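Local structure of DCN1-like protein 3 (Homo sapiens, 4GBA) at residues A[38-46]-A[126-134]. The protein contributes to the neddylation of cullins as an E3-type factor whose DCUN1 domain, the part described here, binds both cullins and the N-terminally acetylated NEDD8-conjugating E2 enzyme. Numbering follows the deposited sequence.
Sequences DPTEFRVLL and WKLVFTQNN
F42 reaches from the first turn of helix 42-50 to the end of helix 119-129. Its CG is anti to the backbone N (chi1 -176°), which places the ring among T131, Q132 and the L128 carbonyl. T131 sits over one ring face in a CH-pi contact, with CB 3.8 Å from the centroid of the F42 ring. L46 CG lies against the opposite face. Q132 crosses F42 at about a right angle, and its CG comes 3.5 Å from F42 CE2. The Q132 amide is turned 52° from the ring plane. Its NE2 donates to L87 O and its OE1 accepts from K91 NZ, so both polar atoms are satisfied. T131 N donates to L128 O and fixes the T131 backbone beside the ring. An alanine in place of F42 would probably leave T131 CB and Q132 CG without their aromatic partner and open a gap before L46.

L128 covers the start of the helix. Its CD1 is 3.4 Å from F42 N, and its CD2 is 3.8 Å from L45 CB. The two leucine side chains slide past each other in opposite directions. L45 CD2 goes on to V129, 4.0 Å from its CA. No hydrogen bond joins the segments.

The contact joins N-terminal helices of the DCUN1 domain to its EF-hand-clan cullin-binding region. L128 and V44 also pack on a modified side chain of the bound, acetylated E2 peptide, so this junction borders the peptide site. Helix 76-89 meets F42 and L46 through L87. Helix 93-107 packs against L45 and V129 through T103, bridging helices 42-50 and 119-129.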
loop_
_atom_site.group_PDB
_atom_site.type_symbol
_atom_site.label_atom_id
_atom_site.label_comp_id
_atom_site.label_asym_id
_atom_site.label_seq_id
_atom_site.Cartn_x
_atom_site.Cartn_y
_atom_site.Cartn_z
ATOM N N ASP A 38 -14.249 -3.750 0.970
ATOM C CA ASP A 38 -13.383 -4.920 0.896
ATOM C C ASP A 38 -12.110 -4.566 1.666
ATOM O O ASP A 38 -11.559 -3.493 1.466
ATOM C CB ASP A 38 -13.081 -5.302 -0.562
ATOM C CG ASP A 38 -12.192 -6.545 -0.677
ATOM O OD1 ASP A 38 -12.557 -7.507 -1.403
ATOM O OD2 ASP A 38 -11.112 -6.557 -0.048
ATOM N N PRO A 39 -11.638 -5.474 2.542
ATOM C CA PRO A 39 -10.490 -5.212 3.421
ATOM C C PRO A 39 -9.191 -4.870 2.680
ATOM O O PRO A 39 -8.323 -4.214 3.254
ATOM C CB PRO A 39 -10.321 -6.527 4.191
ATOM C CG PRO A 39 -11.629 -7.219 4.088
ATOM C CD PRO A 39 -12.195 -6.824 2.748
ATOM N N THR A 40 -9.055 -5.313 1.435
ATOM C CA THR A 40 -7.826 -5.106 0.675
ATOM C C THR A 40 -7.905 -3.892 -0.255
ATOM O O THR A 40 -6.932 -3.564 -0.946
ATOM C CB THR A 40 -7.476 -6.352 -0.197
ATOM O OG1 THR A 40 -8.495 -6.548 -1.187
ATOM C CG2 THR A 40 -7.366 -7.579 0.655
ATOM N N GLU A 41 -9.052 -3.225 -0.284
ATOM C CA GLU A 41 -9.237 -2.131 -1.237
ATOM C C GLU A 41 -8.558 -0.798 -0.839
ATOM O O GLU A 41 -8.132 -0.606 0.301
ATOM C CB GLU A 41 -10.721 -1.935 -1.554
ATOM C CG GLU A 41 -11.495 -1.152 -0.508
ATOM C CD GLU A 41 -12.577 -0.301 -1.148
ATOM O OE1 GLU A 41 -13.732 -0.768 -1.206
ATOM O OE2 GLU A 41 -12.261 0.821 -1.619
ATOM N N PHE A 42 -8.451 0.100 -1.813
ATOM C CA PHE A 42 -7.674 1.343 -1.701
ATOM C C PHE A 42 -8.048 2.249 -0.506
ATOM O O PHE A 42 -7.169 2.778 0.175
ATOM C CB PHE A 42 -7.762 2.099 -3.040
ATOM C CG PHE A 42 -6.927 3.351 -3.106
ATOM C CD1 PHE A 42 -5.545 3.300 -2.923
ATOM C CD2 PHE A 42 -7.523 4.587 -3.393
ATOM C CE1 PHE A 42 -4.766 4.466 -3.003
ATOM C CE2 PHE A 42 -6.758 5.754 -3.476
ATOM C CZ PHE A 42 -5.371 5.691 -3.277
ATOM N N ARG A 43 -9.342 2.426 -0.250
ATOM C CA ARG A 43 -9.781 3.234 0.889
ATOM C C ARG A 43 -9.256 2.723 2.213
ATOM O O ARG A 43 -9.057 3.502 3.141
ATOM C CB ARG A 43 -11.294 3.281 0.979
ATOM C CG ARG A 43 -11.931 4.279 0.072
ATOM C CD ARG A 43 -13.345 3.854 -0.187
ATOM N NE ARG A 43 -13.863 4.478 -1.389
ATOM C CZ ARG A 43 -15.120 4.366 -1.784
ATOM N NH1 ARG A 43 -15.964 3.645 -1.053
ATOM N NH2 ARG A 43 -15.526 4.980 -2.897
ATOM N N VAL A 44 -9.061 1.408 2.303
ATOM C CA VAL A 44 -8.550 0.796 3.526
ATOM C C VAL A 44 -7.066 1.112 3.696
ATOM O O VAL A 44 -6.610 1.408 4.808
ATOM C CB VAL A 44 -8.826 -0.730 3.566
ATOM C CG1 VAL A 44 -8.193 -1.360 4.799
ATOM C CG2 VAL A 44 -10.349 -0.984 3.530
ATOM N N LEU A 45 -6.319 1.069 2.593
ATOM C CA LEU A 45 -4.953 1.588 2.595
ATOM C C LEU A 45 -4.945 3.074 3.049
ATOM O O LEU A 45 -4.134 3.466 3.899
ATOM C CB LEU A 45 -4.297 1.417 1.217
ATOM C CG LEU A 45 -2.895 2.017 1.038
ATOM C CD1 LEU A 45 -1.831 1.229 1.839
ATOM C CD2 LEU A 45 -2.523 2.110 -0.448
ATOM N N LEU A 46 -5.861 3.888 2.519
ATOM C CA LEU A 46 -5.946 5.309 2.931
ATOM C C LEU A 46 -6.224 5.462 4.427
ATOM O O LEU A 46 -5.606 6.278 5.097
ATOM C CB LEU A 46 -7.008 6.060 2.135
ATOM C CG LEU A 46 -6.768 6.185 0.634
ATOM C CD1 LEU A 46 -7.789 7.136 -0.008
ATOM C CD2 LEU A 46 -5.366 6.669 0.387
ATOM N N TRP A 126 1.893 -2.045 -4.906
ATOM C CA TRP A 126 2.109 -1.132 -6.023
ATOM C C TRP A 126 0.826 -0.885 -6.803
ATOM O O TRP A 126 0.513 0.254 -7.122
ATOM C CB TRP A 126 3.200 -1.639 -6.953
ATOM C CG TRP A 126 4.523 -0.979 -6.715
ATOM C CD1 TRP A 126 4.743 0.333 -6.417
ATOM C CD2 TRP A 126 5.806 -1.609 -6.740
ATOM N NE1 TRP A 126 6.085 0.567 -6.267
ATOM C CE2 TRP A 126 6.764 -0.607 -6.457
ATOM C CE3 TRP A 126 6.241 -2.919 -6.983
ATOM C CZ2 TRP A 126 8.141 -0.878 -6.416
ATOM C CZ3 TRP A 126 7.603 -3.188 -6.931
ATOM C CH2 TRP A 126 8.540 -2.170 -6.653
ATOM N N LYS A 127 0.097 -1.958 -7.111
ATOM C CA LYS A 127 -1.201 -1.864 -7.776
ATOM C C LYS A 127 -2.174 -1.007 -6.958
ATOM O O LYS A 127 -2.829 -0.112 -7.480
ATOM C CB LYS A 127 -1.779 -3.264 -7.936
ATOM C CG LYS A 127 -2.873 -3.406 -8.976
ATOM C CD LYS A 127 -3.202 -4.894 -9.228
ATOM C CE LYS A 127 -1.915 -5.743 -9.353
ATOM N NZ LYS A 127 -2.129 -7.209 -9.660
ATOM N N LEU A 128 -2.264 -1.302 -5.667
ATOM C CA LEU A 128 -3.141 -0.572 -4.773
ATOM C C LEU A 128 -2.799 0.934 -4.666
ATOM O O LEU A 128 -3.676 1.794 -4.833
ATOM C CB LEU A 128 -3.157 -1.228 -3.384
ATOM C CG LEU A 128 -4.377 -0.870 -2.527
ATOM C CD1 LEU A 128 -5.654 -1.208 -3.288
ATOM C CD2 LEU A 128 -4.337 -1.577 -1.187
ATOM N N VAL A 129 -1.538 1.257 -4.400
ATOM C CA VAL A 129 -1.161 2.649 -4.155
ATOM C C VAL A 129 -1.382 3.558 -5.382
ATOM O O VAL A 129 -1.710 4.745 -5.242
ATOM C CB VAL A 129 0.283 2.769 -3.564
ATOM C CG1 VAL A 129 1.344 2.494 -4.621
ATOM C CG2 VAL A 129 0.493 4.138 -2.917
ATOM N N PHE A 130 -1.241 2.996 -6.579
ATOM C CA PHE A 130 -1.412 3.770 -7.809
ATOM C C PHE A 130 -2.858 3.794 -8.316
ATOM O O PHE A 130 -3.122 4.271 -9.419
ATOM C CB PHE A 130 -0.480 3.256 -8.919
ATOM C CG PHE A 130 0.963 3.691 -8.761
ATOM C CD1 PHE A 130 1.315 5.038 -8.863
ATOM C CD2 PHE A 130 1.967 2.759 -8.522
ATOM C CE1 PHE A 130 2.628 5.444 -8.722
ATOM C CE2 PHE A 130 3.296 3.165 -8.380
ATOM C CZ PHE A 130 3.627 4.506 -8.481
ATOM N N THR A 131 -3.786 3.283 -7.509
ATOM C CA THR A 131 -5.205 3.191 -7.880
ATOM C C THR A 131 -5.758 4.414 -8.644
ATOM O O THR A 131 -6.367 4.253 -9.697
ATOM C CB THR A 131 -6.098 2.869 -6.637
ATOM O OG1 THR A 131 -5.809 1.545 -6.162
ATOM C CG2 THR A 131 -7.557 2.956 -6.984
ATOM N N GLN A 132 -5.545 5.625 -8.136
ATOM C CA GLN A 132 -6.126 6.812 -8.776
ATOM C C GLN A 132 -5.299 7.356 -9.938
ATOM O O GLN A 132 -5.763 8.193 -10.701
ATOM C CB GLN A 132 -6.378 7.933 -7.757
ATOM C CG GLN A 132 -7.168 7.476 -6.533
ATOM C CD GLN A 132 -7.788 8.628 -5.755
ATOM O OE1 GLN A 132 -8.950 8.968 -5.966
ATOM N NE2 GLN A 132 -7.027 9.211 -4.836
ATOM N N ASN A 133 -4.066 6.884 -10.064
ATOM C CA ASN A 133 -3.133 7.438 -11.045
ATOM C C ASN A 133 -2.159 6.388 -11.557
ATOM O O ASN A 133 -1.010 6.346 -11.121
ATOM C CB ASN A 133 -2.352 8.627 -10.450
ATOM C CG ASN A 133 -1.522 8.243 -9.201
ATOM O OD1 ASN A 133 -1.758 7.204 -8.567
ATOM N ND2 ASN A 133 -0.544 9.088 -8.852
ATOM N N ASN A 134 -2.621 5.534 -12.468
ATOM C CA ASN A 134 -1.746 4.531 -13.073
ATOM C C ASN A 134 -0.722 5.158 -14.017
ATOM O O ASN A 134 -1.082 5.736 -15.045
ATOM C CB ASN A 134 -2.542 3.458 -13.831
ATOM C CG ASN A 134 -2.801 2.199 -12.997
ATOM O OD1 ASN A 134 -3.017 2.262 -11.785
ATOM N ND2 ASN A 134 -2.796 1.048 -13.658
#